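Side-chain contacts in clavulanic acid biosynthesis oligopeptide binding protein 2 (Streptomyces clavuligerus, PDB 2WOL), which probably binds peptides as an extracellular solute-binding protein of the oligopeptide-binding family and belongs to the biosynthetic pathway of the beta-lactamase inhibitor clavulanic acid: residues T459-G462 / F463-L467; N491-I494 / D495-L498. One frame throughout, in Å; residues are numbered along the deposited sequence.

Contact 1. Residues T459-G462 / F463-L467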
ATOM      1  N   THR A 459      -8.781  -0.760  -3.479  1.00 10.14           N
ATOM      2  CA  THR A 459      -9.803  -0.656  -4.515  1.00  9.80           C
ATOM      3  C   THR A 459      -9.127  -0.590  -5.871  1.00  9.55           C
ATOM      4  O   THR A 459      -7.914  -0.355  -5.968  1.00  9.49           O
ATOM      5  CB  THR A 459     -10.679   0.615  -4.370  1.00  9.83           C
ATOM      6  OG1 THR A 459      -9.869   1.779  -4.567  1.00 10.15           O
ATOM      7  CG2 THR A 459     -11.357   0.676  -3.006  1.00 10.64           C
ATOM      8  N   GLU A 460      -9.921  -0.777  -6.922  1.00  9.49           N
ATOM      9  CA  GLU A 460      -9.418  -0.670  -8.287  1.00  9.41           C
ATOM     10  C   GLU A 460      -8.850   0.719  -8.584  1.00  9.41           C
ATOM     11  O   GLU A 460      -7.812   0.836  -9.243  1.00  9.31           O
ATOM     12  CB  GLU A 460     -10.501  -1.035  -9.301  1.00  9.86           C
ATOM     13  CG  GLU A 460     -10.843  -2.515  -9.352  1.00 10.47           C
ATOM     14  CD  GLU A 460     -11.919  -2.920  -8.359  1.00 11.43           C
ATOM     15  OE1 GLU A 460     -12.176  -2.169  -7.395  1.00 12.56           O
ATOM     16  OE2 GLU A 460     -12.513  -3.999  -8.544  1.00 13.28           O
ATOM     17  N   TYR A 461      -9.516   1.766  -8.090  1.00  9.31           N
ATOM     18  CA  TYR A 461      -8.987   3.115  -8.257  1.00  8.91           C
ATOM     19  C   TYR A 461      -7.634   3.256  -7.571  1.00  8.70           C
ATOM     20  O   TYR A 461      -6.669   3.707  -8.183  1.00  8.82           O
ATOM     21  CB  TYR A 461      -9.943   4.203  -7.745  1.00  9.04           C
ATOM     22  CG  TYR A 461      -9.382   5.577  -8.030  1.00  8.96           C
ATOM     23  CD1 TYR A 461      -9.647   6.214  -9.240  1.00  9.08           C
ATOM     24  CD2 TYR A 461      -8.538   6.216  -7.116  1.00  9.25           C
ATOM     25  CE1 TYR A 461      -9.106   7.463  -9.531  1.00  9.61           C
ATOM     26  CE2 TYR A 461      -7.994   7.463  -7.395  1.00  9.88           C
ATOM     27  CZ  TYR A 461      -8.282   8.081  -8.603  1.00  9.94           C
ATOM     28  OH  TYR A 461      -7.738   9.312  -8.879  1.00 11.20           O
ATOM     29  N   GLY A 462      -7.576   2.871  -6.297  1.00  8.77           N
ATOM     30  CA  GLY A 462      -6.337   2.945  -5.534  1.00  8.81           C
ATOM     31  C   GLY A 462      -5.206   2.184  -6.200  1.00  8.34           C
ATOM     32  O   GLY A 462      -4.065   2.644  -6.220  1.00  8.66           O
ATOM     33  N   PHE A 463      -5.526   1.017  -6.756  1.00  8.56           N
ATOM     34  CA  PHE A 463      -4.503   0.191  -7.376  1.00  8.36           C
ATOM     35  C   PHE A 463      -4.059   0.685  -8.752  1.00  8.70           C
ATOM     36  O   PHE A 463      -2.857   0.786  -9.026  1.00  8.53           O
ATOM     37  CB  PHE A 463      -4.944  -1.275  -7.466  1.00  8.46           C
ATOM     38  CG  PHE A 463      -3.865  -2.177  -7.989  1.00  8.43           C
ATOM     39  CD1 PHE A 463      -2.914  -2.705  -7.123  1.00  9.36           C
ATOM     40  CD2 PHE A 463      -3.769  -2.454  -9.347  1.00  8.99           C
ATOM     41  CE1 PHE A 463      -1.886  -3.506  -7.598  1.00  8.84           C
ATOM     42  CE2 PHE A 463      -2.747  -3.263  -9.836  1.00  9.47           C
ATOM     43  CZ  PHE A 463      -1.810  -3.790  -8.964  1.00  9.89           C
ATOM     44  N   LEU A 464      -5.023   0.976  -9.618  1.00  8.80           N
ATOM     45  CA  LEU A 464      -4.713   1.189 -11.031  1.00  9.08           C
ATOM     46  C   LEU A 464      -4.559   2.646 -11.465  1.00  9.06           C
ATOM     47  O   LEU A 464      -3.719   2.946 -12.314  1.00  8.90           O
ATOM     48  CB  LEU A 464      -5.719   0.455 -11.930  1.00  9.43           C
ATOM     49  CG  LEU A 464      -5.336   0.274 -13.406  1.00  9.42           C
ATOM     50  CD1 LEU A 464      -3.938  -0.327 -13.557  1.00 10.97           C
ATOM     51  CD2 LEU A 464      -6.364  -0.570 -14.145  1.00  9.08           C
ATOM     52  N   ALA A 465      -5.345   3.555 -10.891  1.00  8.83           N
ATOM     53  CA  ALA A 465      -5.288   4.951 -11.334  1.00  9.09           C
ATOM     54  C   ALA A 465      -3.898   5.599 -11.236  1.00  9.22           C
ATOM     55  O   ALA A 465      -3.476   6.269 -12.175  1.00  9.84           O
ATOM     56  CB  ALA A 465      -6.333   5.800 -10.632  1.00  8.99           C
ATOM     57  N   PRO A 466      -3.177   5.410 -10.108  1.00  9.17           N
ATOM     58  CA  PRO A 466      -1.833   6.002 -10.054  1.00  9.16           C
ATOM     59  C   PRO A 466      -0.878   5.466 -11.124  1.00  9.20           C
ATOM     60  O   PRO A 466       0.085   6.142 -11.482  1.00  9.50           O
ATOM     61  CB  PRO A 466      -1.341   5.618  -8.654  1.00  9.19           C
ATOM     62  CG  PRO A 466      -2.598   5.423  -7.864  1.00  9.30           C
ATOM     63  CD  PRO A 466      -3.510   4.739  -8.839  1.00  9.30           C
ATOM     64  N   LEU A 467      -1.164   4.270 -11.630  1.00  8.95           N
ATOM     65  CA  LEU A 467      -0.316   3.624 -12.627  1.00  9.06           C
ATOM     66  C   LEU A 467      -0.601   4.049 -14.064  1.00  9.20           C
ATOM     67  O   LEU A 467       0.303   3.999 -14.900  1.00  9.12           O
ATOM     68  CB  LEU A 467      -0.442   2.100 -12.536  1.00  8.87           C
ATOM     69  CG  LEU A 467      -0.021   1.393 -11.248  1.00  9.39           C
ATOM     70  CD1 LEU A 467      -0.175  -0.113 -11.430  1.00  9.71           C
ATOM     71  CD2 LEU A 467       1.418   1.745 -10.840  1.00 10.15           C
TER

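Contact 2. Residues N491-I494 / D495-L498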
ATOM      1  N   ASN A 491      -8.973   7.528 -19.160  1.00 12.69           N
ATOM      2  CA  ASN A 491      -9.352   8.543 -18.176  1.00 12.53           C
ATOM      3  C   ASN A 491     -10.871   8.657 -18.004  1.00 12.72           C
ATOM      4  O   ASN A 491     -11.372   8.726 -16.874  1.00 12.58           O
ATOM      5  CB  ASN A 491      -8.748   9.907 -18.533  1.00 12.49           C
ATOM      6  CG  ASN A 491      -7.226   9.890 -18.589  1.00 12.86           C
ATOM      7  OD1 ASN A 491      -6.578   8.953 -18.120  1.00 12.90           O
ATOM      8  ND2 ASN A 491      -6.648  10.937 -19.168  1.00 12.83           N
ATOM      9  N   ALA A 492     -11.591   8.652 -19.127  1.00 12.60           N
ATOM     10  CA  ALA A 492     -13.051   8.734 -19.118  1.00 12.64           C
ATOM     11  C   ALA A 492     -13.686   7.531 -18.427  1.00 12.74           C
ATOM     12  O   ALA A 492     -14.621   7.692 -17.642  1.00 12.96           O
ATOM     13  CB  ALA A 492     -13.592   8.887 -20.534  1.00 12.86           C
ATOM     14  N   LEU A 493     -13.175   6.332 -18.712  1.00 12.72           N
ATOM     15  CA  LEU A 493     -13.663   5.121 -18.056  1.00 12.57           C
ATOM     16  C   LEU A 493     -13.450   5.178 -16.546  1.00 12.44           C
ATOM     17  O   LEU A 493     -14.346   4.823 -15.777  1.00 12.40           O
ATOM     18  CB  LEU A 493     -13.006   3.866 -18.639  1.00 12.72           C
ATOM     19  CG  LEU A 493     -13.487   3.361 -20.005  1.00 13.53           C
ATOM     20  CD1 LEU A 493     -12.558   2.279 -20.514  1.00 13.98           C
ATOM     21  CD2 LEU A 493     -14.920   2.839 -19.949  1.00 14.08           C
ATOM     22  N   ILE A 494     -12.266   5.628 -16.133  1.00 12.52           N
ATOM     23  CA  ILE A 494     -11.961   5.816 -14.715  1.00 12.49           C
ATOM     24  C   ILE A 494     -12.964   6.789 -14.084  1.00 12.79           C
ATOM     25  O   ILE A 494     -13.544   6.498 -13.033  1.00 12.73           O
ATOM     26  CB  ILE A 494     -10.491   6.274 -14.491  1.00 12.45           C
ATOM     27  CG1 ILE A 494      -9.522   5.139 -14.858  1.00 12.10           C
ATOM     28  CG2 ILE A 494     -10.272   6.744 -13.042  1.00 12.64           C
ATOM     29  CD1 ILE A 494      -8.052   5.512 -14.796  1.00 12.62           C
ATOM     30  N   ASP A 495     -13.188   7.927 -14.742  1.00 13.10           N
ATOM     31  CA  ASP A 495     -14.179   8.894 -14.271  1.00 13.71           C
ATOM     32  C   ASP A 495     -15.556   8.247 -14.122  1.00 13.81           C
ATOM     33  O   ASP A 495     -16.257   8.493 -13.139  1.00 13.64           O
ATOM     34  CB  ASP A 495     -14.247  10.106 -15.208  1.00 13.91           C
ATOM     35  CG  ASP A 495     -13.047  11.034 -15.061  1.00 15.08           C
ATOM     36  OD1 ASP A 495     -12.277  10.889 -14.084  1.00 16.57           O
ATOM     37  OD2 ASP A 495     -12.878  11.922 -15.927  1.00 17.73           O
ATOM     38  N   GLU A 496     -15.936   7.402 -15.082  1.00 13.79           N
ATOM     39  CA  GLU A 496     -17.236   6.731 -15.015  1.00 14.27           C
ATOM     40  C   GLU A 496     -17.373   5.827 -13.787  1.00 13.89           C
ATOM     41  O   GLU A 496     -18.412   5.837 -13.124  1.00 13.85           O
ATOM     42  CB  GLU A 496     -17.544   5.954 -16.297  1.00 14.36           C
ATOM     43  CG  GLU A 496     -19.001   5.509 -16.382  1.00 15.22           C
ATOM     44  CD  GLU A 496     -19.368   4.848 -17.697  1.00 15.77           C
ATOM     45  OE1 GLU A 496     -18.597   4.955 -18.676  1.00 18.16           O
ATOM     46  OE2 GLU A 496     -20.447   4.217 -17.741  1.00 18.03           O
ATOM     47  N   THR A 497     -16.327   5.060 -13.474  1.00 13.86           N
ATOM     48  CA  THR A 497     -16.358   4.186 -12.294  1.00 14.04           C
ATOM     49  C   THR A 497     -16.641   4.979 -11.018  1.00 14.51           C
ATOM     50  O   THR A 497     -17.378   4.519 -10.147  1.00 14.73           O
ATOM     51  CB  THR A 497     -15.044   3.377 -12.094  1.00 13.86           C
ATOM     52  OG1 THR A 497     -13.984   4.246 -11.674  1.00 12.94           O
ATOM     53  CG2 THR A 497     -14.635   2.636 -13.361  1.00 13.48           C
ATOM     54  N   LEU A 498     -16.071   6.181 -10.936  1.00 15.12           N
ATOM     55  CA  LEU A 498     -16.136   6.999  -9.723  1.00 15.81           C
ATOM     56  C   LEU A 498     -17.539   7.491  -9.358  1.00 16.61           C
ATOM     57  O   LEU A 498     -17.799   7.790  -8.190  1.00 16.64           O
ATOM     58  CB  LEU A 498     -15.148   8.166  -9.801  1.00 15.41           C
ATOM     59  CG  LEU A 498     -13.667   7.773  -9.731  1.00 15.32           C
ATOM     60  CD1 LEU A 498     -12.774   8.967 -10.018  1.00 15.72           C
ATOM     61  CD2 LEU A 498     -13.311   7.136  -8.388  1.00 15.33           C
TER

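Contact 1. Residues T459-G462 / F463-L467
Tyr461 and Ala465 meet one turn apart at the start of helix 460-468, a short buried helix whose N-cap is Thr459. With CG anti to the backbone N (chi1 -176°), the tyrosine ring stands out from the helix and leans forward over the next turn, laying one face on the methyl of Ala465. This is a CH-pi contact: Ala465 CB stands 3.5 Å from the ring centroid, 17° off the normal, and is displaced toward the rim so that CE1 is the ring atom nearest to it. The same two residues are tied through the main chain, where Ala465 N donates to Tyr461 O. Edge-to-face packing with Phe180 adds an aromatic neighbour to the tyrosine.

Phe463 leaves the helix in another direction; its ring packs edge-to-face with Trp453 of strand 448-453, and only its CB stays close to the first turn, 3.5 Å from Thr459 O. Phe463 N is bonded to that same oxygen at 2.9 Å. Pro466 has no N-H to give, and its ring carbon CD lies 3.4 Å from Gly462 O where a helical donor would otherwise stand, consistent with the kink in the helix at 466-467. At the head of the helix Thr459 OG1, bonded outside it to Asp182 OD2, makes the capping bond, accepting from Gly462 N nearly straight, at 3.1 Å and 168°.

Contact 2. Residues N491-I494 / D495-L498
Helix 488-499 is a regular alpha-helix lying against helix 503-520, and residues 491-498 make up two of its turns. Thr497 and Ile494 form the distinctive pair: the threonine hydroxyl turns back onto the helix and donates to the main-chain carbonyl three residues earlier, OG1 to Ile494 O at 2.7 Å. A chi1 of 71° sets OG1 between the backbone N and the carbonyl carbon, from where it reaches a lone pair of Ile494 O in the carbonyl plane, at a C=O...OG1 angle of 135°. Leu498 N approaches the same oxygen more nearly head-on but at a longer 3.3 Å. The methyl of Thr497 swings to the neighbouring carbonyl, with CG2 3.3 Å from Leu493 O.

Ile494 touches the following turn chiefly through its backbone; its branched side chain points out of the helix and packs on Tyr461 and Asp469. Asp495 folds its carboxylate toward the preceding turn, CG lying 3.4 Å from Asn491 O, while Asp495 N donates to that carbonyl at 2.9 Å. The carboxylate itself is engaged by Arg471, in a salt bridge through OD1. Asn491, one turn before, has its amide held from outside the helix, ND2 by Asp486 and OD1 by the main chain of Gly470. Glu496 instead runs out extended beyond CG, its CB resting 3.4 Å from Leu493 O.

Ile494 O is therefore gripped by two donors, one of them a side chain. This bond gives the hydroxyl proton of the buried Thr497 an acceptor within its own helix, and the same side chain touches Leu509 and Trp510 of helix 503-520, while the Arg471 salt bridge probably offsets the charge of Asp495.

Contacts 1 and 2 lie on successive helices of the chain, 460-468 and 488-499, with their centres about 11 Å apart, and Tyr461 joins them directly. Its CE1 lies 3.8 Å from Ile494 CG2 and its CD1 3.9 Å from Leu498 CD2, so the ring is shared between its own helix and two residues one turn apart on the next. Helix 503-520 serves both: Trp510 meets Tyr461 and Thr497, and Val513 meets Leu464 and Leu493. Contact 1 is wholly buried and its centre lies about 11 Å from that of the chain; contact 2 is partly buried, its centre about 22 Å from the chain centre. A bound glycerol, probably from crystallisation, lies about 5 Å from the Tyr461 side chain.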